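Local coordinates for protein hydroxylacyl-CoA dehydrogenase (PDB 5BKA) that belongs to the SnoaL-like branch of the NTF2 superfamily and probably takes part in actinorhodin biosynthesis in Streptomyces coelicolor, at residues L10-L15 with H82-S86; S97-V101 with F113-C117; E42-S46 with V61-F65; K73-R77 with L102-A106. One frame throughout, in Å; residues are numbered along the deposited sequence.

Contact 1: L10-L15 with H82-S86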
# COMPACT_ATOMS: atom_id res chain seq x y z
N LEU B 10 16.41 2.81 -6.51
CA LEU B 10 15.91 4.08 -5.99
C LEU B 10 14.44 3.97 -5.59
O LEU B 10 14.03 4.53 -4.57
CB LEU B 10 16.10 5.19 -7.02
CG LEU B 10 15.43 6.53 -6.71
CD1 LEU B 10 15.94 7.11 -5.40
CD2 LEU B 10 15.64 7.52 -7.86
N TYR B 11 13.64 3.25 -6.37
CA TYR B 11 12.21 3.15 -6.09
C TYR B 11 11.96 2.46 -4.75
O TYR B 11 11.17 2.94 -3.93
CB TYR B 11 11.49 2.42 -7.22
CG TYR B 11 9.99 2.55 -7.16
CD1 TYR B 11 9.35 3.67 -7.68
CD2 TYR B 11 9.21 1.57 -6.57
CE1 TYR B 11 7.98 3.80 -7.62
CE2 TYR B 11 7.83 1.70 -6.50
CZ TYR B 11 7.22 2.81 -7.03
OH TYR B 11 5.85 2.94 -6.97
N ALA B 12 12.62 1.32 -4.53
CA ALA B 12 12.48 0.62 -3.25
C ALA B 12 13.00 1.47 -2.10
O ALA B 12 12.45 1.43 -0.99
CB ALA B 12 13.21 -0.72 -3.30
N GLU B 13 14.06 2.25 -2.34
CA GLU B 13 14.60 3.11 -1.29
C GLU B 13 13.61 4.19 -0.88
O GLU B 13 13.51 4.52 0.31
CB GLU B 13 15.91 3.74 -1.77
CG GLU B 13 16.68 4.49 -0.70
CD GLU B 13 17.82 5.31 -1.27
OE1 GLU B 13 18.01 5.29 -2.50
OE2 GLU B 13 18.53 5.97 -0.48
N VAL B 14 12.87 4.75 -1.84
CA VAL B 14 11.88 5.77 -1.50
C VAL B 14 10.71 5.15 -0.74
O VAL B 14 10.22 5.72 0.24
CB VAL B 14 11.41 6.50 -2.78
CG1 VAL B 14 10.23 7.40 -2.47
CG2 VAL B 14 12.56 7.31 -3.37
N LEU B 15 10.25 3.97 -1.18
CA LEU B 15 9.17 3.29 -0.46
C LEU B 15 9.57 2.98 0.98
O LEU B 15 8.77 3.18 1.90
CB LEU B 15 8.79 2.00 -1.19
CG LEU B 15 8.05 2.13 -2.52
CD1 LEU B 15 7.60 0.75 -3.01
CD2 LEU B 15 6.86 3.07 -2.40
N HIS B 82 1.01 4.13 -5.10
CA HIS B 82 1.34 4.56 -6.46
C HIS B 82 2.35 5.70 -6.47
O HIS B 82 2.15 6.73 -7.12
CB HIS B 82 0.08 4.94 -7.23
CG HIS B 82 -0.71 3.76 -7.71
ND1 HIS B 82 -0.12 2.58 -8.10
CD2 HIS B 82 -2.04 3.58 -7.87
CE1 HIS B 82 -1.05 1.72 -8.48
NE2 HIS B 82 -2.23 2.30 -8.34
N THR B 83 3.44 5.52 -5.73
CA THR B 83 4.55 6.46 -5.79
C THR B 83 5.12 6.51 -7.20
O THR B 83 5.35 5.47 -7.82
CB THR B 83 5.63 6.07 -4.78
OG1 THR B 83 5.10 6.15 -3.46
CG2 THR B 83 6.84 6.99 -4.90
N ALA B 84 5.33 7.72 -7.72
CA ALA B 84 5.88 7.92 -9.05
C ALA B 84 7.04 8.89 -8.94
O ALA B 84 6.87 10.02 -8.47
CB ALA B 84 4.82 8.45 -10.02
N LEU B 85 8.22 8.46 -9.38
CA LEU B 85 9.46 9.22 -9.24
C LEU B 85 9.96 9.74 -10.58
O LEU B 85 9.65 9.19 -11.64
CB LEU B 85 10.55 8.38 -8.58
CG LEU B 85 10.21 7.66 -7.28
CD1 LEU B 85 11.37 6.77 -6.86
CD2 LEU B 85 9.89 8.66 -6.18
N SER B 86 10.74 10.81 -10.51
CA SER B 86 11.37 11.43 -11.67
C SER B 86 12.51 12.30 -11.17
O SER B 86 12.47 12.81 -10.04
CB SER B 86 10.38 12.25 -12.49
OG SER B 86 9.84 13.32 -11.73
O HOH W 1 3.63 2.25 -5.53
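Y11 and L85 meet where the N-terminal helix 10-26 lies across strand 74-87, the helix-on-sheet layer of the SnoaL-like, NTF2-type fold. The example illustrates how one interface can be apolar and tight at one end and polar and hydrated at the other. The axes of helix 10-15 and strand 82-86 approach to 9.7 Å at 127°, and side chains from successive helical turns bridge that gap.

The tight part gathers round L85. V14 reaches it tip to tip, with V14 CG2 3.7 Å from L85 CD1. The same methyl, L85 CD1, lies 3.8 Å from Y11 CD1, and at the margin L10 CG stands off from it at 4.1 Å. I93 of the neighbouring strand 93-105 also touches both L10 and L85.

Toward H82 the packing gives way to polar atoms. With CG anti to the backbone N (chi1 -167°), the ring of Y11 extends to the strand, and its OH donates to T83 O at 2.7 Å, the carbonyl oxygen lying in the ring plane at its edge. A phenylalanine here would probably leave T83 O without this donor and the nearby water without its acceptor. The L15 and T83 side chains slide past each other in opposite directions, with L15 CD2 nearest T83 OG1, which is hydrogen-bonded to S97, while L15 itself also packs on L15 of the second subunit. The water donates to Y11 OH at 2.7 Å and accepts a weak bond of 3.3 Å from T83 N.

Contact 2: S97-V101 with F113-C117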
# COMPACT_ATOMS: atom_id res chain seq x y z
N SER B 97 2.58 10.79 -4.74
CA SER B 97 1.95 9.59 -4.21
C SER B 97 0.50 9.88 -3.84
O SER B 97 0.14 11.01 -3.50
CB SER B 97 2.70 9.06 -2.98
OG SER B 97 4.08 8.90 -3.25
N TYR B 98 -0.32 8.84 -3.92
CA TYR B 98 -1.64 8.88 -3.31
C TYR B 98 -1.49 8.72 -1.80
O TYR B 98 -0.60 8.02 -1.32
CB TYR B 98 -2.54 7.76 -3.85
CG TYR B 98 -2.87 7.84 -5.32
CD1 TYR B 98 -2.55 8.96 -6.08
CD2 TYR B 98 -3.51 6.79 -5.96
CE1 TYR B 98 -2.86 9.02 -7.43
CE2 TYR B 98 -3.81 6.84 -7.30
CZ TYR B 98 -3.49 7.96 -8.03
OH TYR B 98 -3.80 8.00 -9.37
N CYS B 99 -2.39 9.35 -1.06
CA CYS B 99 -2.44 9.14 0.38
C CYS B 99 -3.89 9.10 0.83
O CYS B 99 -4.72 9.88 0.37
CB CYS B 99 -1.69 10.24 1.15
SG CYS B 99 -1.91 10.19 2.95
N LEU B 100 -4.18 8.18 1.75
CA LEU B 100 -5.52 8.01 2.32
C LEU B 100 -5.37 7.96 3.83
O LEU B 100 -4.65 7.11 4.36
CB LEU B 100 -6.21 6.75 1.79
CG LEU B 100 -7.59 6.42 2.38
CD1 LEU B 100 -8.61 7.50 2.06
CD2 LEU B 100 -8.07 5.06 1.90
N VAL B 101 -6.04 8.87 4.52
CA VAL B 101 -5.94 8.97 5.97
C VAL B 101 -7.02 8.10 6.59
O VAL B 101 -8.19 8.16 6.21
CB VAL B 101 -6.08 10.43 6.43
CG1 VAL B 101 -5.96 10.52 7.94
CG2 VAL B 101 -5.02 11.30 5.76
N PHE B 113 -12.66 7.11 7.04
CA PHE B 113 -11.68 7.43 6.00
C PHE B 113 -11.78 8.88 5.53
O PHE B 113 -12.83 9.52 5.61
CB PHE B 113 -11.88 6.51 4.79
CG PHE B 113 -11.69 5.05 5.09
CD1 PHE B 113 -10.45 4.46 4.94
CD2 PHE B 113 -12.75 4.26 5.53
CE1 PHE B 113 -10.26 3.13 5.21
CE2 PHE B 113 -12.56 2.91 5.81
CZ PHE B 113 -11.31 2.35 5.64
N GLY B 114 -10.66 9.41 5.03
CA GLY B 114 -10.62 10.76 4.53
C GLY B 114 -9.66 11.59 5.35
O GLY B 114 -9.50 11.38 6.55
N PRO B 115 -8.98 12.55 4.71
CA PRO B 115 -9.16 12.80 3.27
C PRO B 115 -8.33 11.88 2.37
O PRO B 115 -7.40 11.22 2.82
CB PRO B 115 -8.69 14.25 3.13
CG PRO B 115 -7.63 14.38 4.18
CD PRO B 115 -8.03 13.49 5.33
N SER B 116 -8.70 11.84 1.09
CA SER B 116 -7.87 11.26 0.05
C SER B 116 -7.01 12.37 -0.53
O SER B 116 -7.52 13.44 -0.87
CB SER B 116 -8.74 10.62 -1.04
OG SER B 116 -7.99 10.20 -2.17
N CYS B 117 -5.70 12.14 -0.62
CA CYS B 117 -4.76 13.21 -0.89
C CYS B 117 -3.76 12.83 -1.98
O CYS B 117 -3.51 11.65 -2.24
CB CYS B 117 -3.98 13.61 0.37
SG CYS B 117 -4.94 13.64 1.90
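L100 turns its CG to the far side of the CA-CB bond from its N (chi1 176°), which carries CD2 across to the ring of F113, 3.9 Å from F113 CD1. V101 has CG1 in that anti position instead, leaving CG2 beside its own N and facing the proline ring, with V101 CG2 3.7 Å from P115 CD.

The two backbones run almost exactly antiparallel. C99 and C117 form a hydrogen-bonded pair, C117 N giving to C99 O at 2.7 Å and C99 N returning a bond to C117 O. Their CB atoms share one face of the sheet, while L100 and S116, a non-hydrogen-bonded pair, occupy the other, where S116 OG bonds D141.

Then the register slips: V101 N donates to P115 O at 3.2 Å, yet V101 O accepts from G114 N at 3.0 Å. Two residues thus answer one, joined by a cis peptide, and G114 has backbone angles (phi 117°) at which a CB would collide with the preceding carbonyl oxygen. Beyond it, F113 meets F113 of both other subunits edge to face. The arrangement is a beta bulge in the hairpin of strands 93-105 and 112-124, within the curved sheet of the NTF2 fold.

Contact 3: E42-S46 with V61-F65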
# COMPACT_ATOMS: atom_id res chain seq x y z
N GLU B 42 10.03 22.22 4.07
CA GLU B 42 8.82 22.94 3.72
C GLU B 42 7.66 21.96 3.75
O GLU B 42 7.72 20.91 3.11
CB GLU B 42 9.00 23.57 2.33
CG GLU B 42 7.90 24.46 1.83
CD GLU B 42 8.45 25.72 1.19
OE1 GLU B 42 7.71 26.38 0.43
OE2 GLU B 42 9.63 26.04 1.44
N PHE B 43 6.60 22.30 4.48
CA PHE B 43 5.44 21.41 4.61
C PHE B 43 4.16 22.22 4.53
O PHE B 43 3.89 23.06 5.40
CB PHE B 43 5.50 20.63 5.92
CG PHE B 43 4.31 19.76 6.16
CD1 PHE B 43 4.00 18.74 5.29
CD2 PHE B 43 3.50 19.97 7.26
CE1 PHE B 43 2.89 17.93 5.50
CE2 PHE B 43 2.39 19.16 7.49
CZ PHE B 43 2.09 18.14 6.60
N ARG B 44 3.34 21.95 3.51
CA ARG B 44 2.02 22.56 3.37
C ARG B 44 0.97 21.51 3.69
O ARG B 44 0.70 20.62 2.88
CB ARG B 44 1.83 23.14 1.97
CG ARG B 44 0.57 23.96 1.81
CD ARG B 44 0.80 25.21 0.99
NE ARG B 44 -0.19 26.24 1.28
CZ ARG B 44 -0.37 27.34 0.55
NH1 ARG B 44 0.37 27.55 -0.53
NH2 ARG B 44 -1.30 28.22 0.90
N HIS B 45 0.37 21.62 4.88
CA HIS B 45 -0.65 20.66 5.30
C HIS B 45 -1.90 20.76 4.43
O HIS B 45 -2.53 19.74 4.12
CB HIS B 45 -1.01 20.90 6.77
CG HIS B 45 -1.51 19.68 7.48
ND1 HIS B 45 -0.69 18.89 8.26
CD2 HIS B 45 -2.74 19.13 7.54
CE1 HIS B 45 -1.40 17.90 8.76
NE2 HIS B 45 -2.65 18.02 8.35
N SER B 46 -2.27 21.98 4.03
CA SER B 46 -3.50 22.21 3.29
C SER B 46 -3.42 23.59 2.65
O SER B 46 -2.73 24.47 3.18
CB SER B 46 -4.73 22.12 4.21
OG SER B 46 -5.89 21.75 3.49
N VAL B 61 3.43 22.56 13.74
CA VAL B 61 2.23 22.31 12.95
C VAL B 61 1.63 20.95 13.28
O VAL B 61 0.41 20.79 13.38
CB VAL B 61 2.54 22.45 11.45
CG1 VAL B 61 1.61 21.60 10.61
CG2 VAL B 61 2.46 23.91 11.02
N LEU B 62 2.49 19.95 13.47
CA LEU B 62 2.00 18.60 13.74
C LEU B 62 1.30 18.52 15.10
O LEU B 62 0.24 17.90 15.22
CB LEU B 62 3.14 17.60 13.67
CG LEU B 62 3.80 17.39 12.31
CD1 LEU B 62 5.00 16.48 12.42
CD2 LEU B 62 2.80 16.84 11.30
N GLU B 63 1.90 19.12 16.13
CA GLU B 63 1.26 19.18 17.44
C GLU B 63 -0.11 19.86 17.38
O GLU B 63 -1.06 19.39 18.02
CB GLU B 63 2.17 19.90 18.43
CG GLU B 63 2.98 18.95 19.30
CD GLU B 63 4.11 19.63 20.03
OE1 GLU B 63 3.84 20.41 20.96
OE2 GLU B 63 5.28 19.41 19.65
N ASP B 64 -0.22 20.97 16.64
CA ASP B 64 -1.46 21.73 16.65
C ASP B 64 -2.60 20.95 16.00
O ASP B 64 -3.68 20.80 16.60
CB ASP B 64 -1.28 23.08 15.95
CG ASP B 64 -2.43 24.03 16.21
OD1 ASP B 64 -3.53 23.80 15.67
OD2 ASP B 64 -2.24 25.01 16.97
N PHE B 65 -2.39 20.45 14.79
CA PHE B 65 -3.39 19.62 14.14
C PHE B 65 -3.64 18.32 14.89
O PHE B 65 -4.60 17.61 14.60
CB PHE B 65 -2.97 19.31 12.70
CG PHE B 65 -3.17 20.45 11.74
CD1 PHE B 65 -2.13 20.87 10.92
CD2 PHE B 65 -4.39 21.11 11.65
CE1 PHE B 65 -2.30 21.92 10.03
CE2 PHE B 65 -4.57 22.16 10.76
CZ PHE B 65 -3.52 22.56 9.95
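F65 N donates to V61 O at 3.2 Å, the helical bond that sets V61 and F65 one turn apart on the same side of helix 54-67, where both meet H45. No hydrogen bond crosses from segment 42-46 to segment 61-65, so this is a case of joining a strand end to a helix through rings and methyls alone.

The principal element is a face-to-face stack of the H45 imidazole and the F65 phenyl ring. Their centroids are 4.2 Å apart and their planes are inclined at 30°, so the stack is somewhat splayed. The closest atoms are H45 CG and F65 CE1 at 3.5 Å, while F65 CD1 lies above the centre of the imidazole. CG of H45 is anti to its own N (chi1 -153°), whereas CG of F65 lies beside its N (chi1 -77°); from these starting points the two side chains slide past each other in opposite directions until the faces overlap.

F43 supplies the deeper, apolar half. V61 CG1 sits at the edge of its ring, 4.0 Å from F43 CE2, and L62 CD2 comes obliquely to the same carbon at 4.5 Å. The backbone N of H45 lies over one face of the F43 ring. Y33 of helix 30-35 touches both F43 and L62, and L49, in a loop, touches F65. Strand 41-44 is itself hydrogen-bonded to strand 132-140. The chemistry implies cohesion by dispersion and aromatic overlap, with helix and strand end fitted to each other by shape instead of by directional bonds.

Contact 4: K73-R77 with L102-A106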
# COMPACT_ATOMS: atom_id res chain seq x y z
N LYS B 73 -8.02 6.83 21.98
CA LYS B 73 -9.30 6.87 21.33
C LYS B 73 -9.17 7.06 19.83
O LYS B 73 -10.04 6.58 19.08
CB LYS B 73 -10.17 7.95 21.94
CG LYS B 73 -10.75 7.59 23.29
CD LYS B 73 -11.70 8.66 23.64
CE LYS B 73 -12.67 8.69 22.48
NZ LYS B 73 -13.04 10.08 22.13
N ILE B 74 -8.07 7.72 19.43
CA ILE B 74 -7.77 8.02 18.03
C ILE B 74 -6.44 7.35 17.72
O ILE B 74 -5.46 7.52 18.47
CB ILE B 74 -7.63 9.54 17.72
CG1 ILE B 74 -8.69 10.49 18.28
CG2 ILE B 74 -7.74 9.78 16.26
CD1 ILE B 74 -10.11 10.44 17.64
N GLN B 75 -6.38 6.63 16.62
CA GLN B 75 -5.12 6.19 16.04
C GLN B 75 -5.20 6.50 14.56
O GLN B 75 -6.06 5.96 13.84
CB GLN B 75 -4.84 4.69 16.29
CG GLN B 75 -3.60 4.18 15.56
CD GLN B 75 -2.32 4.83 16.04
OE1 GLN B 75 -1.91 4.68 17.19
NE2 GLN B 75 -1.66 5.56 15.14
N ARG B 76 -4.30 7.36 14.08
CA ARG B 76 -4.32 7.75 12.68
C ARG B 76 -3.33 6.91 11.88
O ARG B 76 -2.31 6.48 12.40
CB ARG B 76 -4.01 9.24 12.51
CG ARG B 76 -5.14 10.16 12.99
CD ARG B 76 -5.10 11.49 12.26
NE ARG B 76 -6.39 11.83 11.66
CZ ARG B 76 -6.55 12.67 10.65
NH1 ARG B 76 -5.50 13.27 10.11
NH2 ARG B 76 -7.76 12.91 10.17
N ARG B 77 -3.66 6.69 10.61
CA ARG B 77 -2.79 5.97 9.70
C ARG B 77 -2.80 6.67 8.35
O ARG B 77 -3.88 6.91 7.79
CB ARG B 77 -3.23 4.50 9.53
CG ARG B 77 -3.24 3.69 10.82
CD ARG B 77 -1.82 3.39 11.30
NE ARG B 77 -1.83 2.69 12.58
CZ ARG B 77 -0.82 2.67 13.44
NH1 ARG B 77 0.31 3.31 13.15
NH2 ARG B 77 -0.93 2.00 14.58
N LEU B 102 -6.61 7.27 7.55
CA LEU B 102 -7.51 6.45 8.34
C LEU B 102 -7.56 7.03 9.75
O LEU B 102 -6.52 7.37 10.32
CB LEU B 102 -7.06 4.99 8.38
CG LEU B 102 -7.45 4.05 7.24
CD1 LEU B 102 -6.83 4.48 5.91
CD2 LEU B 102 -7.04 2.62 7.58
N THR B 103 -8.77 7.15 10.30
CA THR B 103 -8.96 7.57 11.69
C THR B 103 -9.64 6.42 12.42
O THR B 103 -10.81 6.12 12.16
CB THR B 103 -9.78 8.85 11.78
OG1 THR B 103 -9.11 9.90 11.06
CG2 THR B 103 -9.96 9.28 13.23
N VAL B 104 -8.90 5.78 13.33
CA VAL B 104 -9.39 4.60 14.04
C VAL B 104 -9.82 5.04 15.43
O VAL B 104 -9.03 5.59 16.20
CB VAL B 104 -8.31 3.51 14.12
CG1 VAL B 104 -8.84 2.30 14.87
CG2 VAL B 104 -7.85 3.12 12.72
N HIS B 105 -11.08 4.78 15.75
CA HIS B 105 -11.64 5.14 17.05
C HIS B 105 -11.60 3.95 18.00
O HIS B 105 -11.78 2.80 17.58
CB HIS B 105 -13.06 5.67 16.89
CG HIS B 105 -13.12 6.89 16.03
ND1 HIS B 105 -12.72 8.13 16.48
CD2 HIS B 105 -13.52 7.06 14.75
CE1 HIS B 105 -12.88 9.01 15.51
NE2 HIS B 105 -13.36 8.39 14.45
N ALA B 106 -11.35 4.23 19.28
CA ALA B 106 -11.29 3.19 20.30
C ALA B 106 -12.54 2.31 20.27
O ALA B 106 -13.66 2.81 20.28
CB ALA B 106 -11.12 3.82 21.68
O HOH W 2 -12.89 7.68 19.53
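R77 and L102 exchange two backbone bonds, the nearly straight one running from L102 N to R77 O (2.8 Å, 169°) and its return from R77 N to L102 O. Q75 and V104 form the next hydrogen-bonded pair, at 2.9 Å both for Q75 N to V104 O and for V104 N to Q75 O. Just beyond the strand A106 N donates to the carbonyl O of K73, a poorly ordered residue; K73 O also accepts from a water hydrogen-bonded to H105 ND1, while H105 NE2 bonds E112.

Side chains extend the network along each face. Q75 NE2 donates to R76 O at 3.0 Å and lies over one face of the R77 guanidinium; it is held as well by D26 O, while R77 forms a salt bridge with D141 of the third subunit. On the other face, T103 OG1 lies obliquely to the R76 guanidinium and takes two weak, bent bonds, from R76 NE and R76 NH2, each 3.4 Å. Replacing R76 by a leucine would probably leave T103 OG1 without this forked pair of donors. Farther along that face I74 CG2 lies 3.8 Å from T103 CG2, and I74 CD1 rests beside the H105 ring.

The hairpin is thus secured mainly by its backbone, while polar side chains tie it to D26 and to another subunit.

In the fold
All four contacts belong to one mixed sheet and the helices laid on it. Contacts 1 and 4 use opposite ends of strand 74-87, their centres about 27 Å apart, while contacts 2 and 4 share strand 93-105 and touch where V101 packs on R76 and F113 on L102. Contact 1 also touches contact 2, through T83 with S97 and H82 with Y98. Contact 3 lies on the other side of the chain's centre, about 23 Å from contact 1 between centres, and precedes contacts 2 and 4 along the chain. Contacts 2 and 4 interleave in sequence, binding successive hairpin strands. Contacts 1, 2 and 4 face neighbouring subunits, whereas no other chain of the assembly touches contact 3.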